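Long-range contacts in diacylglycerol O-acyltransferase (Marinobacter hydrocarbonoclasticus, PDB 6CHJ), which probably transfers acyl groups from acyl-CoA to diacylglycerol to make triacylglycerol, as a wax ester synthase/diacylglycerol acyltransferase: residues Q27-P32 with A393-M398; R150-N155 with R386-N391. All blocks are in the same frame, centred on the assembly; numbering follows the deposited sequence.

Contact 1 (Q27-P32 with A393-M398); sequences QLFSFP and AKLEGM
A classic beta bulge places Glu396 and Gly397 together across from Leu28, where two antiparallel strands meet. The amide N of Leu28 bonds to Gly397 O at 3.0 Å, and Leu28 O accepts Glu396 N at 2.7 Å. Beyond the bulge the register has moved by one residue, and Ser30 N reaches Lys394 O at 3.1 Å. These bonds join strand 22-30, from the catalytic domain, to strand 393-401, from the C-terminal domain, in one mixed sheet. Phe29 and Leu395 form a non-hydrogen-bonded pair, with Leu395 CD1 over one face of the phenyl ring, displaced toward the rim and 4.0 Å from its centroid. With CG anti to the backbone N (chi1 -171°), Leu395 sets CD1 between the Phe29 ring and Gln27 CB, 3.6 Å from the latter. Gln27 NE2 hydrogen-bonds to Ala148 O, while the Phe29 ring stacks with Phe128. Glu396 bends at chi2 (-79°), bringing OE2 within 2.8 Å of Ser30 OG. Gln127 OE1 also lies within bonding range of that hydroxyl, and Lys394 NZ forms a salt bridge with the same OE2, the hydrogen bond within it being weak. At the start of strand 393-401, Ala393 CB lies 3.4 Å from Ser30 O, with Pro32 CG, beyond the end of the other strand, beside it.

Contact 2 (R150-N155 with R386-N391); sequences RMLSEN and RPLYWN
Glu154 and Arg386 form a salt bridge in which Arg386 NH2 gives a nearly straight hydrogen bond to the syn side of Glu154 OE1 at 2.8 Å, lying 28° out of the carboxylate plane. A second contact, NE to OE2, is modelled too short for its length to be trusted. The carboxylate and guanidinium planes are turned 37° apart. Next inward, Ser153 and Tyr389 form a single antiparallel bridge, Ser153 N to Tyr389 O at 3.2 Å and Tyr389 N to Ser153 O at 3.0 Å. Leu388 CD2 rests 3.4 Å from that same Ser153 O. The two methyls of Leu152 diverge, CD1 meeting Leu388 CD1 at 3.9 Å and CD2 pressing on Trp390 CB at 3.5 Å. Bends at chi2 and chi3 bring Met151 CE over the five-membered ring of Trp390, 3.6 Å from its centroid, with SD oblique to it in a Met-aromatic contact; Asn391 ND2 lies over the opposite face. The indole NE1 bonds to Pro162 O. The charged pair thus sits at the exposed end, where solvent would be expected to weaken it, whereas apolar packing carries the buried end, with the backbone bridge between the two.

How the contacts relate
Both contacts tie a segment of the catalytic domain to one of the C-terminal domain, and they adjoin on one sheet, with centres about 10 Å apart. Contact 1 lies between inner strands, and none of its touching residues is exposed; contact 2 adds a loop to the short edge strand 389-390 and reaches the surface. Their second segments contribute neighbouring strands, 393-401 and 389-390, linked by a probable hydrogen bond from Leu395 N to Leu388 O at 3.0 Å. Leu152 joins the apolar sides, touching both Leu395 and Phe29. In contact 1 backbone bonding runs along the strands, whereas contact 2 has one bridge, flanked by an ion pair at the surface and apolar packing inside.

Contact 1 (Q27-P32 with A393-M398)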
ATOM      1  N   GLN B  27     -17.903  -4.370   2.478  1.00 53.52           N
ATOM      2  CA  GLN B  27     -19.351  -4.307   2.315  1.00 50.49           C
ATOM      3  C   GLN B  27     -19.708  -4.457   0.845  1.00 53.88           C
ATOM      4  O   GLN B  27     -19.158  -3.758  -0.009  1.00 55.41           O
ATOM      5  CB  GLN B  27     -19.892  -2.981   2.840  1.00 47.89           C
ATOM      6  CG  GLN B  27     -19.925  -2.912   4.345  1.00 48.24           C
ATOM      7  CD  GLN B  27     -20.253  -1.536   4.804  1.00 52.61           C
ATOM      8  OE1 GLN B  27     -19.990  -0.569   4.086  1.00 52.37           O
ATOM      9  NE2 GLN B  27     -20.849  -1.419   5.987  1.00 54.78           N
ATOM     10  N   LEU B  28     -20.630  -5.358   0.555  1.00 55.91           N
ATOM     11  CA  LEU B  28     -21.080  -5.625  -0.799  1.00 53.49           C
ATOM     12  C   LEU B  28     -22.530  -5.182  -0.930  1.00 57.78           C
ATOM     13  O   LEU B  28     -23.364  -5.544  -0.094  1.00 59.82           O
ATOM     14  CB  LEU B  28     -20.933  -7.108  -1.103  1.00 57.33           C
ATOM     15  CG  LEU B  28     -21.508  -7.626  -2.407  1.00 65.11           C
ATOM     16  CD1 LEU B  28     -20.584  -7.244  -3.571  1.00 60.62           C
ATOM     17  CD2 LEU B  28     -21.681  -9.134  -2.282  1.00 57.24           C
ATOM     18  N   PHE B  29     -22.826  -4.373  -1.951  1.00 57.39           N
ATOM     19  CA  PHE B  29     -24.171  -3.865  -2.173  1.00 54.97           C
ATOM     20  C   PHE B  29     -24.674  -4.257  -3.553  1.00 58.36           C
ATOM     21  O   PHE B  29     -23.906  -4.610  -4.449  1.00 58.02           O
ATOM     22  CB  PHE B  29     -24.269  -2.347  -2.079  1.00 53.16           C
ATOM     23  CG  PHE B  29     -23.761  -1.763  -0.806  1.00 53.11           C
ATOM     24  CD1 PHE B  29     -24.623  -1.512   0.247  1.00 53.84           C
ATOM     25  CD2 PHE B  29     -22.436  -1.383  -0.690  1.00 50.29           C
ATOM     26  CE1 PHE B  29     -24.164  -0.923   1.432  1.00 51.01           C
ATOM     27  CE2 PHE B  29     -21.972  -0.808   0.478  1.00 53.89           C
ATOM     28  CZ  PHE B  29     -22.843  -0.582   1.548  1.00 55.10           C
ATOM     29  N   SER B  30     -25.988  -4.176  -3.714  1.00 60.72           N
ATOM     30  CA  SER B  30     -26.602  -4.263  -5.027  1.00 61.86           C
ATOM     31  C   SER B  30     -26.967  -2.860  -5.498  1.00 58.37           C
ATOM     32  O   SER B  30     -27.159  -1.947  -4.681  1.00 56.88           O
ATOM     33  CB  SER B  30     -27.835  -5.166  -4.996  1.00 65.45           C
ATOM     34  OG  SER B  30     -27.446  -6.521  -5.112  1.00 66.00           O
ATOM     35  N   PHE B  31     -27.009  -2.682  -6.818  1.00 53.57           N
ATOM     36  CA  PHE B  31     -27.540  -1.440  -7.367  1.00 65.58           C
ATOM     37  C   PHE B  31     -28.934  -1.194  -6.791  1.00 63.69           C
ATOM     38  O   PHE B  31     -29.755  -2.124  -6.761  1.00 71.54           O
ATOM     39  CB  PHE B  31     -27.645  -1.491  -8.894  1.00 66.05           C
ATOM     40  CG  PHE B  31     -26.358  -1.220  -9.629  1.00 68.73           C
ATOM     41  CD1 PHE B  31     -25.121  -1.365  -9.002  1.00 64.16           C
ATOM     42  CD2 PHE B  31     -26.388  -0.846 -10.978  1.00 62.49           C
ATOM     43  CE1 PHE B  31     -23.940  -1.144  -9.702  1.00 63.58           C
ATOM     44  CE2 PHE B  31     -25.208  -0.619 -11.680  1.00 64.00           C
ATOM     45  CZ  PHE B  31     -23.983  -0.764 -11.036  1.00 66.46           C
ATOM     46  N   PRO B  32     -29.245   0.019  -6.332  1.00 66.00           N
ATOM     47  CA  PRO B  32     -30.628   0.297  -5.920  1.00 74.26           C
ATOM     48  C   PRO B  32     -31.556   0.099  -7.111  1.00 72.33           C
ATOM     49  O   PRO B  32     -31.165   0.309  -8.264  1.00 69.98           O
ATOM     50  CB  PRO B  32     -30.595   1.761  -5.457  1.00 72.29           C
ATOM     51  CG  PRO B  32     -29.116   2.131  -5.365  1.00 69.82           C
ATOM     52  CD  PRO B  32     -28.414   1.234  -6.354  1.00 64.17           C
ATOM     53  N   ALA B 393     -29.355   1.160  -1.657  1.00 66.64           N
ATOM     54  CA  ALA B 393     -28.503   0.052  -2.064  1.00 66.06           C
ATOM     55  C   ALA B 393     -28.520  -0.981  -0.942  1.00 62.26           C
ATOM     56  O   ALA B 393     -28.129  -0.683   0.192  1.00 64.33           O
ATOM     57  CB  ALA B 393     -27.080   0.523  -2.364  1.00 61.02           C
ATOM     58  N   LYS B 394     -29.004  -2.177  -1.243  1.00 63.51           N
ATOM     59  CA  LYS B 394     -29.100  -3.213  -0.220  1.00 67.13           C
ATOM     60  C   LYS B 394     -27.710  -3.753   0.111  1.00 56.42           C
ATOM     61  O   LYS B 394     -26.970  -4.194  -0.777  1.00 52.28           O
ATOM     62  CB  LYS B 394     -30.020  -4.340  -0.697  1.00 64.42           C
ATOM     63  CG  LYS B 394     -30.207  -5.486   0.288  1.00 64.55           C
ATOM     64  CD  LYS B 394     -31.129  -6.560  -0.281  1.00 69.30           C
ATOM     65  CE  LYS B 394     -31.228  -6.451  -1.803  1.00 69.28           C
ATOM     66  NZ  LYS B 394     -31.566  -7.739  -2.471  1.00 77.54           N
ATOM     67  N   LEU B 395     -27.352  -3.710   1.379  1.00 54.30           N
ATOM     68  CA  LEU B 395     -26.194  -4.466   1.834  1.00 60.38           C
ATOM     69  C   LEU B 395     -26.470  -5.954   1.654  1.00 56.08           C
ATOM     70  O   LEU B 395     -27.418  -6.484   2.239  1.00 61.78           O
ATOM     71  CB  LEU B 395     -25.898  -4.140   3.299  1.00 62.06           C
ATOM     72  CG  LEU B 395     -24.589  -4.666   3.902  1.00 64.92           C
ATOM     73  CD1 LEU B 395     -23.359  -4.046   3.207  1.00 54.62           C
ATOM     74  CD2 LEU B 395     -24.559  -4.437   5.413  1.00 59.30           C
ATOM     75  N   GLU B 396     -25.664  -6.620   0.818  1.00 56.27           N
ATOM     76  CA  GLU B 396     -25.776  -8.061   0.598  1.00 56.57           C
ATOM     77  C   GLU B 396     -24.855  -8.909   1.480  1.00 64.34           C
ATOM     78  O   GLU B 396     -25.077 -10.122   1.587  1.00 63.38           O
ATOM     79  CB  GLU B 396     -25.476  -8.413  -0.865  1.00 57.06           C
ATOM     80  CG  GLU B 396     -26.340  -7.712  -1.876  1.00 66.03           C
ATOM     81  CD  GLU B 396     -27.716  -8.348  -2.005  1.00 68.86           C
ATOM     82  OE1 GLU B 396     -28.006  -9.328  -1.276  1.00 66.61           O
ATOM     83  OE2 GLU B 396     -28.505  -7.852  -2.836  1.00 71.90           O
ATOM     84  N   GLY B 397     -23.819  -8.322   2.086  1.00 64.77           N
ATOM     85  CA  GLY B 397     -22.869  -9.065   2.898  1.00 57.59           C
ATOM     86  C   GLY B 397     -21.787  -8.158   3.458  1.00 64.88           C
ATOM     87  O   GLY B 397     -21.275  -7.288   2.739  1.00 62.27           O
ATOM     88  N   MET B 398     -21.447  -8.331   4.742  1.00 59.79           N
ATOM     89  CA  MET B 398     -20.443  -7.524   5.428  1.00 56.73           C
ATOM     90  C   MET B 398     -19.415  -8.466   6.049  1.00 62.60           C
ATOM     91  O   MET B 398     -19.781  -9.379   6.798  1.00 60.15           O
ATOM     92  CB  MET B 398     -21.088  -6.619   6.499  1.00 52.23           C
ATOM     93  CG  MET B 398     -22.296  -7.253   7.208  1.00 60.26           C
ATOM     94  SD  MET B 398     -23.028  -6.321   8.586  1.00 66.37           S
ATOM     95  CE  MET B 398     -21.666  -6.277   9.754  1.00 66.13           C
TER

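Contact 2 (R150-N155 with R386-N391)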
ATOM      1  N   ARG B 150     -24.026   1.278  11.663  1.00 78.13           N
ATOM      2  CA  ARG B 150     -24.707   2.521  12.019  1.00 79.74           C
ATOM      3  C   ARG B 150     -24.817   3.476  10.832  1.00 83.01           C
ATOM      4  O   ARG B 150     -25.785   4.241  10.733  1.00 86.63           O
ATOM      5  CB  ARG B 150     -23.968   3.192  13.182  1.00 80.94           C
ATOM      6  CG  ARG B 150     -24.697   4.377  13.796  1.00 83.98           C
ATOM      7  CD  ARG B 150     -24.185   4.693  15.202  1.00 82.95           C
ATOM      8  NE  ARG B 150     -22.805   5.174  15.194  1.00 83.46           N
ATOM      9  CZ  ARG B 150     -22.459   6.453  15.063  1.00 87.29           C
ATOM     10  NH1 ARG B 150     -23.399   7.385  14.928  1.00 86.22           N
ATOM     11  NH2 ARG B 150     -21.176   6.801  15.064  1.00 80.51           N
ATOM     12  N   MET B 151     -23.842   3.435   9.917  1.00 80.19           N
ATOM     13  CA  MET B 151     -23.883   4.212   8.682  1.00 78.71           C
ATOM     14  C   MET B 151     -25.076   3.864   7.799  1.00 77.63           C
ATOM     15  O   MET B 151     -25.369   4.614   6.860  1.00 76.53           O
ATOM     16  CB  MET B 151     -22.582   3.992   7.893  1.00 77.79           C
ATOM     17  CG  MET B 151     -22.267   5.091   6.886  1.00 76.61           C
ATOM     18  SD  MET B 151     -21.445   4.537   5.370  1.00 81.28           S
ATOM     19  CE  MET B 151     -22.438   3.130   4.872  1.00 79.30           C
ATOM     20  N   LEU B 152     -25.765   2.758   8.062  1.00 75.05           N
ATOM     21  CA  LEU B 152     -26.855   2.304   7.214  1.00 72.78           C
ATOM     22  C   LEU B 152     -28.192   2.526   7.915  1.00 72.15           C
ATOM     23  O   LEU B 152     -28.259   2.923   9.082  1.00 73.13           O
ATOM     24  CB  LEU B 152     -26.671   0.829   6.847  1.00 77.65           C
ATOM     25  CG  LEU B 152     -25.393   0.392   6.129  1.00 75.65           C
ATOM     26  CD1 LEU B 152     -25.068  -1.055   6.496  1.00 72.18           C
ATOM     27  CD2 LEU B 152     -25.516   0.541   4.630  1.00 72.09           C
ATOM     28  N   SER B 153     -29.270   2.258   7.181  1.00 65.99           N
ATOM     29  CA  SER B 153     -30.613   2.388   7.715  1.00 74.29           C
ATOM     30  C   SER B 153     -31.442   1.191   7.269  1.00 79.78           C
ATOM     31  O   SER B 153     -31.096   0.488   6.314  1.00 77.90           O
ATOM     32  CB  SER B 153     -31.265   3.700   7.262  1.00 77.00           C
ATOM     33  OG  SER B 153     -32.576   3.834   7.776  1.00 78.79           O
ATOM     34  N   GLU B 154     -32.555   0.969   7.976  1.00 82.73           N
ATOM     35  CA  GLU B 154     -33.461  -0.121   7.636  1.00 81.08           C
ATOM     36  C   GLU B 154     -34.418   0.221   6.499  1.00 80.94           C
ATOM     37  O   GLU B 154     -34.922  -0.698   5.844  1.00 78.81           O
ATOM     38  CB  GLU B 154     -34.258  -0.549   8.875  1.00 83.20           C
ATOM     39  CG  GLU B 154     -33.532  -1.579   9.738  1.00 77.31           C
ATOM     40  CD  GLU B 154     -34.237  -1.865  11.057  1.00 85.83           C
ATOM     41  OE1 GLU B 154     -33.852  -1.266  12.088  1.00 82.11           O
ATOM     42  OE2 GLU B 154     -35.166  -2.706  11.063  1.00 86.90           O
ATOM     43  N   ASN B 155     -34.654   1.511   6.225  1.00 85.40           N
ATOM     44  CA  ASN B 155     -35.644   1.918   5.230  1.00 82.00           C
ATOM     45  C   ASN B 155     -35.010   2.007   3.847  1.00 80.46           C
ATOM     46  O   ASN B 155     -34.133   2.850   3.636  1.00 84.65           O
ATOM     47  CB  ASN B 155     -36.263   3.261   5.607  1.00 83.32           C
ATOM     48  CG  ASN B 155     -37.159   3.833   4.506  1.00 83.29           C
ATOM     49  OD1 ASN B 155     -37.834   3.096   3.787  1.00 85.99           O
ATOM     50  ND2 ASN B 155     -37.171   5.156   4.381  1.00 86.29           N
ATOM     51  N   ARG B 386     -31.543  -7.485  10.835  1.00 74.38           N
ATOM     52  CA  ARG B 386     -32.510  -7.219   9.776  1.00 74.55           C
ATOM     53  C   ARG B 386     -31.798  -6.600   8.578  1.00 74.06           C
ATOM     54  O   ARG B 386     -30.725  -6.009   8.730  1.00 69.43           O
ATOM     55  CB  ARG B 386     -33.628  -6.290  10.271  1.00 75.26           C
ATOM     56  CG  ARG B 386     -34.390  -6.856  11.476  1.00 80.11           C
ATOM     57  CD  ARG B 386     -35.567  -6.010  11.879  1.00 81.37           C
ATOM     58  NE  ARG B 386     -35.145  -4.704  12.367  1.00 81.32           N
ATOM     59  CZ  ARG B 386     -34.912  -4.438  13.643  1.00 79.92           C
ATOM     60  NH1 ARG B 386     -35.052  -5.397  14.547  1.00 80.10           N
ATOM     61  NH2 ARG B 386     -34.535  -3.220  14.011  1.00 84.38           N
ATOM     62  N   PRO B 387     -32.375  -6.726   7.375  1.00 72.18           N
ATOM     63  CA  PRO B 387     -31.694  -6.209   6.179  1.00 69.45           C
ATOM     64  C   PRO B 387     -31.478  -4.702   6.248  1.00 69.84           C
ATOM     65  O   PRO B 387     -32.166  -3.971   6.969  1.00 71.84           O
ATOM     66  CB  PRO B 387     -32.641  -6.586   5.030  1.00 69.45           C
ATOM     67  CG  PRO B 387     -33.419  -7.734   5.546  1.00 71.18           C
ATOM     68  CD  PRO B 387     -33.602  -7.458   7.021  1.00 70.38           C
ATOM     69  N   LEU B 388     -30.481  -4.244   5.490  1.00 68.00           N
ATOM     70  CA  LEU B 388     -30.022  -2.868   5.589  1.00 67.12           C
ATOM     71  C   LEU B 388     -29.767  -2.320   4.193  1.00 63.94           C
ATOM     72  O   LEU B 388     -29.618  -3.064   3.218  1.00 62.06           O
ATOM     73  CB  LEU B 388     -28.770  -2.750   6.467  1.00 68.64           C
ATOM     74  CG  LEU B 388     -29.007  -2.928   7.967  1.00 65.57           C
ATOM     75  CD1 LEU B 388     -27.710  -2.862   8.757  1.00 65.13           C
ATOM     76  CD2 LEU B 388     -29.986  -1.886   8.452  1.00 70.54           C
ATOM     77  N   TYR B 389     -29.765  -0.992   4.104  1.00 71.57           N
ATOM     78  CA  TYR B 389     -29.626  -0.294   2.835  1.00 67.66           C
ATOM     79  C   TYR B 389     -28.795   0.955   3.058  1.00 67.90           C
ATOM     80  O   TYR B 389     -28.866   1.577   4.124  1.00 65.65           O
ATOM     81  CB  TYR B 389     -30.997   0.087   2.216  1.00 66.22           C
ATOM     82  CG  TYR B 389     -31.978  -1.067   2.139  1.00 71.55           C
ATOM     83  CD1 TYR B 389     -32.683  -1.483   3.270  1.00 73.40           C
ATOM     84  CD2 TYR B 389     -32.184  -1.760   0.949  1.00 68.20           C
ATOM     85  CE1 TYR B 389     -33.555  -2.543   3.222  1.00 72.19           C
ATOM     86  CE2 TYR B 389     -33.070  -2.828   0.893  1.00 69.60           C
ATOM     87  CZ  TYR B 389     -33.746  -3.213   2.038  1.00 69.61           C
ATOM     88  OH  TYR B 389     -34.623  -4.266   2.011  1.00 77.44           O
ATOM     89  N   TRP B 390     -27.982   1.292   2.057  1.00 70.60           N
ATOM     90  CA  TRP B 390     -27.346   2.602   1.942  1.00 74.31           C
ATOM     91  C   TRP B 390     -28.019   3.285   0.766  1.00 69.23           C
ATOM     92  O   TRP B 390     -27.912   2.805  -0.368  1.00 65.10           O
ATOM     93  CB  TRP B 390     -25.837   2.497   1.719  1.00 69.58           C
ATOM     94  CG  TRP B 390     -25.059   3.773   2.038  1.00 75.07           C
ATOM     95  CD1 TRP B 390     -25.343   4.698   3.019  1.00 78.32           C
ATOM     96  CD2 TRP B 390     -23.858   4.237   1.395  1.00 73.86           C
ATOM     97  NE1 TRP B 390     -24.396   5.705   3.013  1.00 71.40           N
ATOM     98  CE2 TRP B 390     -23.480   5.445   2.026  1.00 70.99           C
ATOM     99  CE3 TRP B 390     -23.066   3.746   0.346  1.00 71.11           C
ATOM    100  CZ2 TRP B 390     -22.350   6.167   1.637  1.00 74.12           C
ATOM    101  CZ3 TRP B 390     -21.945   4.467  -0.041  1.00 64.89           C
ATOM    102  CH2 TRP B 390     -21.601   5.665   0.603  1.00 70.45           C
ATOM    103  N   ASN B 391     -28.727   4.380   1.054  1.00 74.28           N
ATOM    104  CA  ASN B 391     -29.499   5.144   0.066  1.00 71.74           C
ATOM    105  C   ASN B 391     -30.134   4.228  -0.978  1.00 71.78           C
ATOM    106  O   ASN B 391     -29.974   4.405  -2.190  1.00 70.14           O
ATOM    107  CB  ASN B 391     -28.620   6.218  -0.563  1.00 73.10           C
ATOM    108  CG  ASN B 391     -28.044   7.161   0.480  1.00 72.54           C
ATOM    109  OD1 ASN B 391     -28.786   7.862   1.156  1.00 71.71           O
ATOM    110  ND2 ASN B 391     -26.721   7.143   0.650  1.00 71.46           N
TER